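Local coordinates for protein putative nucleotide sugar epimerase/ dehydratase (Bordetella bronchiseptica, PDB 2Q1S) that binds NADH through a Rossmann fold and probably acts as a nucleotide-sugar epimerase or dehydratase in the biosynthesis of the lipopolysaccharide O-antigen, at residues D64-A69 / F82-I87; E70-P75 / G215-A220. One frame throughout, in Å; residues are numbered along the deposited sequence.

Contact 1: D64-A69 / F82-I87; sequences DNLLSA and FSETSI. With NAI (1,4-dihydronicotinamide adenine dinucleotide), chain B.
Backbone bonds join Asp64 to the end of strand 80-83: Asp64 N donates to Ser83 O at 3.0 Å, and Thr85 N returns a long, weak bond to Asp64 O. The same carbonyl oxygen receives a CA-H...O contact from Glu84 CA at 3.2 Å, where the chain makes an inverse gamma turn. Apolar contact is modest: Leu66 CG comes up to the edge of the Phe82 ring, 4.1 Å from CZ, while the backbone N of Glu84 lies over the centre of one ring face. A water bridges Asn65 O and Glu84 OE2. Asp64 is the acidic residue following the second strand of the Rossmann fold, the one that grips the adenosine ribose of NADH. A chi1 of -160° swings its carboxylate away from the backbone N and toward the ribose, where OD1 accepts from O2B (2.7 Å) and OD2 from O3B (2.6 Å). OD1 also closes an Asx turn with Leu66 N, and OD2 accepts from Ala41 N. Asn65 forms a second Asx turn, its amide lying against the adenine with OD1 3.1 Å from C4A. From the other segment, Ile87 N donates to adenine N1A at 3.0 Å. The adenine amino group, N6A, donates to Ser86 OG.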
ATOM      1  N   ASP A  64      21.296   7.314  -1.176  1.00 45.99           N
ATOM      2  CA  ASP A  64      20.958   6.607  -2.409  1.00 45.52           C
ATOM      3  C   ASP A  64      21.768   5.322  -2.461  1.00 45.65           C
ATOM      4  O   ASP A  64      22.987   5.340  -2.265  1.00 44.75           O
ATOM      5  CB  ASP A  64      21.239   7.507  -3.624  1.00 44.79           C
ATOM      6  CG  ASP A  64      20.493   7.071  -4.847  1.00 41.97           C
ATOM      7  OD1 ASP A  64      20.745   5.882  -5.246  1.00 42.85           O
ATOM      8  OD2 ASP A  64      19.766   7.891  -5.407  1.00 41.90           O
ATOM      9  N   ASN A  65      21.085   4.201  -2.717  1.00 45.84           N
ATOM     10  CA  ASN A  65      21.794   2.907  -2.774  1.00 46.32           C
ATOM     11  C   ASN A  65      22.386   2.586  -4.165  1.00 44.39           C
ATOM     12  O   ASN A  65      22.940   1.509  -4.391  1.00 45.87           O
ATOM     13  CB  ASN A  65      20.867   1.772  -2.291  1.00 47.81           C
ATOM     14  CG  ASN A  65      19.654   1.613  -3.144  1.00 47.82           C
ATOM     15  OD1 ASN A  65      19.372   2.411  -4.048  1.00 48.23           O
ATOM     16  ND2 ASN A  65      18.813   0.638  -2.776  1.00 50.44           N
ATOM     17  N   LEU A  66      22.164   3.523  -5.107  1.00 44.01           N
ATOM     18  CA  LEU A  66      22.678   3.360  -6.495  1.00 42.27           C
ATOM     19  C   LEU A  66      22.035   2.213  -7.258  1.00 41.11           C
ATOM     20  O   LEU A  66      22.589   1.720  -8.235  1.00 42.75           O
ATOM     21  CB  LEU A  66      24.223   3.311  -6.574  1.00 42.06           C
ATOM     22  CG  LEU A  66      24.903   4.598  -6.052  1.00 43.13           C
ATOM     23  CD1 LEU A  66      26.430   4.451  -6.189  1.00 41.40           C
ATOM     24  CD2 LEU A  66      24.388   5.882  -6.717  1.00 43.29           C
ATOM     25  N   LEU A  67      20.816   1.858  -6.835  1.00 42.88           N
ATOM     26  CA  LEU A  67      20.141   0.727  -7.458  1.00 41.75           C
ATOM     27  C   LEU A  67      19.801   1.016  -8.917  1.00 40.81           C
ATOM     28  O   LEU A  67      19.902   0.120  -9.777  1.00 40.21           O
ATOM     29  CB  LEU A  67      18.919   0.367  -6.641  1.00 42.92           C
ATOM     30  CG  LEU A  67      18.027  -0.760  -7.127  1.00 44.16           C
ATOM     31  CD1 LEU A  67      18.788  -2.064  -7.300  1.00 43.80           C
ATOM     32  CD2 LEU A  67      16.867  -0.904  -6.129  1.00 44.02           C
ATOM     33  N   SER A  68      19.448   2.264  -9.211  1.00 39.29           N
ATOM     34  CA  SER A  68      19.184   2.668 -10.594  1.00 38.77           C
ATOM     35  C   SER A  68      19.876   3.980 -10.959  1.00 37.83           C
ATOM     36  O   SER A  68      19.323   4.764 -11.710  1.00 38.07           O
ATOM     37  CB  SER A  68      17.683   2.738 -10.866  1.00 38.43           C
ATOM     38  OG  SER A  68      17.038   3.620  -9.949  1.00 36.84           O
ATOM     39  N   ALA A  69      21.086   4.167 -10.424  1.00 38.37           N
ATOM     40  CA  ALA A  69      21.813   5.424 -10.514  1.00 38.94           C
ATOM     41  C   ALA A  69      23.293   5.127 -10.626  1.00 39.97           C
ATOM     42  O   ALA A  69      23.765   3.996 -10.371  1.00 38.83           O
ATOM     43  CB  ALA A  69      21.536   6.263  -9.272  1.00 40.37           C
ATOM     44  N   PHE A  82      27.164  12.140   1.145  1.00 37.60           N
ATOM     45  CA  PHE A  82      26.552  11.006   0.443  1.00 37.01           C
ATOM     46  C   PHE A  82      26.580   9.722   1.277  1.00 38.10           C
ATOM     47  O   PHE A  82      27.663   9.171   1.584  1.00 38.82           O
ATOM     48  CB  PHE A  82      27.231  10.814  -0.925  1.00 38.57           C
ATOM     49  CG  PHE A  82      26.771   9.586  -1.699  1.00 39.42           C
ATOM     50  CD1 PHE A  82      25.432   9.325  -1.908  1.00 40.60           C
ATOM     51  CD2 PHE A  82      27.707   8.729  -2.258  1.00 39.31           C
ATOM     52  CE1 PHE A  82      25.028   8.206  -2.635  1.00 40.25           C
ATOM     53  CE2 PHE A  82      27.310   7.598  -2.992  1.00 40.45           C
ATOM     54  CZ  PHE A  82      25.972   7.332  -3.167  1.00 39.99           C
ATOM     55  N   SER A  83      25.371   9.234   1.598  1.00 38.66           N
ATOM     56  CA  SER A  83      25.198   7.930   2.233  1.00 39.34           C
ATOM     57  C   SER A  83      24.758   6.915   1.175  1.00 38.33           C
ATOM     58  O   SER A  83      23.624   6.956   0.688  1.00 37.73           O
ATOM     59  CB  SER A  83      24.193   7.969   3.395  1.00 39.94           C
ATOM     60  OG  SER A  83      24.602   8.879   4.420  1.00 40.95           O
ATOM     61  N   GLU A  84      25.691   6.043   0.798  1.00 39.11           N
ATOM     62  CA  GLU A  84      25.468   5.019  -0.226  1.00 39.08           C
ATOM     63  C   GLU A  84      24.810   3.822   0.473  1.00 38.16           C
ATOM     64  O   GLU A  84      25.421   2.756   0.701  1.00 39.93           O
ATOM     65  CB  GLU A  84      26.788   4.620  -0.924  1.00 39.75           C
ATOM     66  CG  GLU A  84      26.505   3.627  -2.068  1.00 40.64           C
ATOM     67  CD  GLU A  84      27.707   3.270  -2.898  1.00 42.37           C
ATOM     68  OE1 GLU A  84      28.735   4.003  -2.883  1.00 46.14           O
ATOM     69  OE2 GLU A  84      27.653   2.207  -3.562  1.00 47.71           O
ATOM     70  N   THR A  85      23.527   4.021   0.767  1.00 39.03           N
ATOM     71  CA  THR A  85      22.842   3.174   1.692  1.00 39.53           C
ATOM     72  C   THR A  85      21.362   3.285   1.361  1.00 37.86           C
ATOM     73  O   THR A  85      20.856   4.350   0.989  1.00 39.20           O
ATOM     74  CB  THR A  85      23.053   3.671   3.140  1.00 39.13           C
ATOM     75  OG1 THR A  85      24.457   3.674   3.457  1.00 41.69           O
ATOM     76  CG2 THR A  85      22.380   2.728   4.121  1.00 42.48           C
ATOM     77  N   SER A  86      20.642   2.161   1.483  1.00 38.40           N
ATOM     78  CA  SER A  86      19.173   2.213   1.391  1.00 38.06           C
ATOM     79  C   SER A  86      18.524   3.043   2.517  1.00 37.29           C
ATOM     80  O   SER A  86      18.924   2.907   3.668  1.00 38.49           O
ATOM     81  CB  SER A  86      18.582   0.795   1.419  1.00 36.98           C
ATOM     82  OG  SER A  86      17.158   0.860   1.488  1.00 38.81           O
ATOM     83  N   ILE A  87      17.529   3.832   2.177  1.00 37.60           N
ATOM     84  CA  ILE A  87      16.725   4.536   3.177  1.00 36.98           C
ATOM     85  C   ILE A  87      15.950   3.604   4.104  1.00 37.27           C
ATOM     86  O   ILE A  87      15.445   4.035   5.159  1.00 39.75           O
ATOM     87  CB  ILE A  87      15.825   5.612   2.539  1.00 36.90           C
ATOM     88  CG1 ILE A  87      15.334   6.585   3.591  1.00 38.04           C
ATOM     89  CG2 ILE A  87      14.593   4.987   1.873  1.00 39.74           C
ATOM     90  CD1 ILE A  87      16.457   7.409   4.314  1.00 39.13           C
TER
HETATM   91  PA  NAI B 358      15.718   7.144 -10.836  1.00 26.26           P
HETATM   92  O1A NAI B 358      15.629   5.661 -10.844  1.00 27.38           O
HETATM   93  O2A NAI B 358      16.835   7.831 -11.656  1.00 27.58           O
HETATM   94  O5B NAI B 358      15.752   7.711  -9.401  1.00 24.32           O
HETATM   95  C5B NAI B 358      15.387   6.984  -8.223  1.00 25.68           C
HETATM   96  C4B NAI B 358      16.556   6.899  -7.257  1.00 25.86           C
HETATM   97  O4B NAI B 358      16.157   6.134  -6.125  1.00 25.52           O
HETATM   98  C3B NAI B 358      17.768   6.176  -7.901  1.00 27.51           C
HETATM   99  O3B NAI B 358      18.952   6.976  -7.742  1.00 26.53           O
HETATM  100  C2B NAI B 358      17.895   4.914  -7.060  1.00 26.06           C
HETATM  101  O2B NAI B 358      19.237   4.371  -6.866  1.00 27.11           O
HETATM  102  C1B NAI B 358      17.313   5.369  -5.720  1.00 24.21           C
HETATM  103  N9A NAI B 358      16.902   4.292  -4.835  1.00 24.91           N
HETATM  104  C8A NAI B 358      16.285   3.122  -5.185  1.00 24.42           C
HETATM  105  N7A NAI B 358      16.031   2.417  -4.081  1.00 23.62           N
HETATM  106  C5A NAI B 358      16.460   3.108  -2.987  1.00 25.90           C
HETATM  107  C6A NAI B 358      16.498   2.922  -1.530  1.00 25.81           C
HETATM  108  N6A NAI B 358      16.016   1.832  -0.922  1.00 25.19           N
HETATM  109  N1A NAI B 358      17.041   3.898  -0.738  1.00 25.88           N
HETATM  110  C2A NAI B 358      17.544   5.012  -1.336  1.00 25.34           C
HETATM  111  N3A NAI B 358      17.552   5.285  -2.652  1.00 25.66           N
HETATM  112  C4A NAI B 358      17.016   4.370  -3.536  1.00 25.41           C
HETATM  113  O3  NAI B 358      14.304   7.607 -11.423  1.00 25.79           O
HETATM  114  PN  NAI B 358      13.679   9.102 -11.554  1.00 27.64           P
HETATM  115  O1N NAI B 358      12.992   9.220 -12.821  1.00 29.13           O
HETATM  116  O2N NAI B 358      14.759  10.049 -11.095  1.00 28.29           O
HETATM  117  O5D NAI B 358      12.584   9.073 -10.336  1.00 28.03           O
HETATM  118  C5D NAI B 358      12.633  10.003  -9.240  1.00 28.88           C
HETATM  119  C4D NAI B 358      11.250  10.001  -8.585  1.00 26.97           C
HETATM  120  O4D NAI B 358      10.316  10.528  -9.497  1.00 26.65           O
HETATM  121  C3D NAI B 358      10.732   8.592  -8.295  1.00 26.52           C
HETATM  122  O3D NAI B 358      10.085   8.632  -7.016  1.00 24.17           O
HETATM  123  C2D NAI B 358       9.770   8.317  -9.411  1.00 28.71           C
HETATM  124  O2D NAI B 358       8.759   7.352  -9.015  1.00 27.69           O
HETATM  125  C1D NAI B 358       9.164   9.672  -9.648  1.00 30.17           C
HETATM  126  N1N NAI B 358       8.603   9.842 -10.963  1.00 30.03           N
HETATM  127  C2N NAI B 358       9.381   9.979 -12.086  1.00 32.97           C
HETATM  128  C3N NAI B 358       8.805  10.169 -13.339  1.00 29.63           C
HETATM  129  C7N NAI B 358       9.652  10.306 -14.601  1.00 31.26           C
HETATM  130  O7N NAI B 358       9.080  10.491 -15.662  1.00 31.06           O
HETATM  131  N7N NAI B 358      10.999  10.244 -14.452  1.00 32.02           N
HETATM  132  C4N NAI B 358       7.394  10.284 -13.464  1.00 31.53           C
HETATM  133  C5N NAI B 358       6.621  10.177 -12.272  1.00 31.23           C
HETATM  134  C6N NAI B 358       7.256   9.993 -11.045  1.00 33.46           C
HETATM  135  O   HOH W   1      25.422   0.489  -3.638  1.00 43.95           O

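Contact 2: E70-P75 / G215-A220; sequences EKINVP and GEILGA
Asn73 and Ile217 reach toward each other from opposite directions, and the closer packing of the contact gathers around this pair. Asn73 ND2 donates to Gly215 O at 3.2 Å, meeting a lone pair in the carbonyl plane. The bond is bent, with 140° at the hydrogen, and the oxygen stands 24° out of the amide plane of Asn73. The same nitrogen lies 3.6 Å from Ile217 CD1, so the methyl group sits beside the amide that makes the bond. A chi1 of -60° turns the CG1 branch of Ile217, and with it CD1, toward Asn73. Nearby, Glu70 CG lies 4.1 Å from Ala220 CB, and the bend at chi2 carries Glu70 OE2 to within 3.6 Å of Ala220 CA. That oxygen also accepts from Gly221 N and forms a salt bridge with Lys367, which probably steadies its negative charge. The looser side is at exposed Ile72, whose CD1 approaches Ile217 CD1 at 4.2 Å; helix 358-366 also packs against both isoleucines. Ile217 to Ala220 form a type II beta turn, closed by a bond from Ala220 N to Ile217 O. This turn follows strand 203-212 and meets a short 3-10 segment, 71-73, in the loop after the second Rossmann strand, beside the NADH pocket.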
ATOM      1  N   GLU A  70      24.033   6.159 -11.050  1.00 39.63           N
ATOM      2  CA  GLU A  70      25.494   6.094 -11.162  1.00 41.30           C
ATOM      3  C   GLU A  70      26.071   7.112 -10.206  1.00 41.34           C
ATOM      4  O   GLU A  70      25.525   8.204 -10.082  1.00 42.32           O
ATOM      5  CB  GLU A  70      25.965   6.420 -12.588  1.00 41.09           C
ATOM      6  CG  GLU A  70      25.552   5.410 -13.651  1.00 41.04           C
ATOM      7  CD  GLU A  70      26.147   4.038 -13.392  1.00 41.07           C
ATOM      8  OE1 GLU A  70      27.365   3.973 -13.143  1.00 41.95           O
ATOM      9  OE2 GLU A  70      25.402   3.034 -13.398  1.00 41.33           O
ATOM     10  N   LYS A  71      27.156   6.729  -9.526  1.00 42.29           N
ATOM     11  CA  LYS A  71      27.889   7.579  -8.584  1.00 44.05           C
ATOM     12  C   LYS A  71      28.333   8.905  -9.213  1.00 43.78           C
ATOM     13  O   LYS A  71      28.408   9.916  -8.509  1.00 44.82           O
ATOM     14  CB  LYS A  71      29.086   6.810  -8.018  1.00 44.75           C
ATOM     15  CG  LYS A  71      29.830   7.458  -6.855  1.00 48.23           C
ATOM     16  N   ILE A  72      28.602   8.921 -10.523  1.00 42.23           N
ATOM     17  CA  ILE A  72      28.997  10.181 -11.197  1.00 42.57           C
ATOM     18  C   ILE A  72      27.923  11.246 -11.195  1.00 42.33           C
ATOM     19  O   ILE A  72      28.180  12.393 -11.527  1.00 41.81           O
ATOM     20  CB  ILE A  72      29.513   9.991 -12.647  1.00 42.65           C
ATOM     21  CG1 ILE A  72      28.418   9.365 -13.537  1.00 44.29           C
ATOM     22  CG2 ILE A  72      30.801   9.210 -12.619  1.00 43.35           C
ATOM     23  CD1 ILE A  72      28.646   9.648 -15.040  1.00 46.21           C
ATOM     24  N   ASN A  73      26.720  10.873 -10.786  1.00 42.22           N
ATOM     25  CA  ASN A  73      25.652  11.839 -10.612  1.00 43.24           C
ATOM     26  C   ASN A  73      25.545  12.409  -9.205  1.00 43.73           C
ATOM     27  O   ASN A  73      24.654  13.192  -8.922  1.00 44.30           O
ATOM     28  CB  ASN A  73      24.317  11.239 -11.042  1.00 43.61           C
ATOM     29  CG  ASN A  73      23.953  11.581 -12.456  1.00 47.92           C
ATOM     30  OD1 ASN A  73      24.352  12.605 -12.982  1.00 50.52           O
ATOM     31  ND2 ASN A  73      23.171  10.730 -13.076  1.00 50.21           N
ATOM     32  N   VAL A  74      26.454  12.028  -8.325  1.00 45.40           N
ATOM     33  CA  VAL A  74      26.545  12.700  -7.047  1.00 47.20           C
ATOM     34  C   VAL A  74      27.861  13.396  -6.737  1.00 47.70           C
ATOM     35  O   VAL A  74      28.865  12.757  -6.458  1.00 48.87           O
ATOM     36  CB  VAL A  74      26.093  11.847  -5.879  1.00 48.31           C
ATOM     37  CG1 VAL A  74      25.973  10.408  -6.249  1.00 48.54           C
ATOM     38  CG2 VAL A  74      26.976  12.043  -4.689  1.00 47.53           C
ATOM     39  N   PRO A  75      27.818  14.724  -6.769  1.00 48.37           N
ATOM     40  CA  PRO A  75      29.018  15.550  -6.778  1.00 48.08           C
ATOM     41  C   PRO A  75      29.817  15.381  -5.509  1.00 48.14           C
ATOM     42  O   PRO A  75      29.271  15.094  -4.450  1.00 48.36           O
ATOM     43  CB  PRO A  75      28.448  16.947  -6.820  1.00 48.88           C
ATOM     44  CG  PRO A  75      27.221  16.830  -6.085  1.00 48.08           C
ATOM     45  CD  PRO A  75      26.620  15.549  -6.568  1.00 48.62           C
ATOM     46  N   GLY A 215      21.103  13.985 -17.553  1.00 45.64           N
ATOM     47  CA  GLY A 215      21.302  13.260 -16.300  1.00 46.58           C
ATOM     48  C   GLY A 215      20.576  11.927 -16.214  1.00 47.31           C
ATOM     49  O   GLY A 215      20.858  11.159 -15.303  1.00 47.77           O
ATOM     50  N   GLU A 216      19.692  11.639 -17.176  1.00 46.89           N
ATOM     51  CA  GLU A 216      19.099  10.300 -17.302  1.00 46.08           C
ATOM     52  C   GLU A 216      19.994   9.478 -18.185  1.00 46.17           C
ATOM     53  O   GLU A 216      20.120   9.763 -19.386  1.00 46.52           O
ATOM     54  CB  GLU A 216      17.678  10.337 -17.899  1.00 46.19           C
ATOM     55  CG  GLU A 216      17.094   8.927 -17.953  1.00 46.65           C
ATOM     56  CD  GLU A 216      15.623   8.839 -18.272  1.00 48.29           C
ATOM     57  OE1 GLU A 216      15.028   9.790 -18.820  1.00 47.32           O
ATOM     58  OE2 GLU A 216      15.045   7.769 -17.971  1.00 47.52           O
ATOM     59  N   ILE A 217      20.641   8.475 -17.571  1.00 43.97           N
ATOM     60  CA  ILE A 217      21.652   7.660 -18.245  1.00 44.47           C
ATOM     61  C   ILE A 217      21.067   6.281 -18.537  1.00 44.39           C
ATOM     62  O   ILE A 217      20.740   5.541 -17.607  1.00 44.91           O
ATOM     63  CB  ILE A 217      22.910   7.507 -17.350  1.00 44.24           C
ATOM     64  CG1 ILE A 217      23.529   8.878 -17.046  1.00 44.96           C
ATOM     65  CG2 ILE A 217      23.929   6.503 -17.995  1.00 44.19           C
ATOM     66  CD1 ILE A 217      24.576   8.917 -15.874  1.00 45.56           C
ATOM     67  N   LEU A 218      20.983   5.917 -19.817  1.00 44.92           N
ATOM     68  CA  LEU A 218      20.554   4.555 -20.168  1.00 45.02           C
ATOM     69  C   LEU A 218      21.453   3.552 -19.455  1.00 44.88           C
ATOM     70  O   LEU A 218      22.668   3.725 -19.438  1.00 45.81           O
ATOM     71  CB  LEU A 218      20.608   4.332 -21.687  1.00 45.02           C
ATOM     72  CG  LEU A 218      19.716   5.255 -22.541  1.00 44.32           C
ATOM     73  CD1 LEU A 218      19.975   5.008 -24.024  1.00 45.07           C
ATOM     74  CD2 LEU A 218      18.220   5.086 -22.259  1.00 44.49           C
ATOM     75  N   GLY A 219      20.847   2.534 -18.813  1.00 45.39           N
ATOM     76  CA  GLY A 219      21.662   1.484 -18.166  1.00 46.01           C
ATOM     77  C   GLY A 219      22.133   1.869 -16.763  1.00 46.07           C
ATOM     78  O   GLY A 219      22.864   1.104 -16.139  1.00 45.34           O
ATOM     79  N   ALA A 220      21.748   3.037 -16.259  1.00 45.02           N
ATOM     80  CA  ALA A 220      22.183   3.443 -14.921  1.00 44.99           C
ATOM     81  C   ALA A 220      21.835   2.392 -13.854  1.00 44.60           C
ATOM     82  O   ALA A 220      20.719   1.870 -13.820  1.00 44.92           O
ATOM     83  CB  ALA A 220      21.621   4.805 -14.551  1.00 43.61           C
TER

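Overall arrangement
From the N terminus, strand 59-63 leads into 64-69 and directly on to 70-75, so the two contacts share one loop. Contact 1 closes it locally: the chain returns along strand 80-83 to meet its own start, only 12 residues lying between the two segments. Contact 2 reaches from the middle of that loop to 215-220, about 140 residues further on, after strand 203-212. The segments alternate along the chain, so the contacts cross rather than nest. Their centres lie about 12 Å apart, and they touch where Ala220 packs on Ser68 and Ala69, and Val74 on Phe82. Together they tie the adenosine-binding ends of strands 59-63 and 80-83 to the loop preceding helix 234-243.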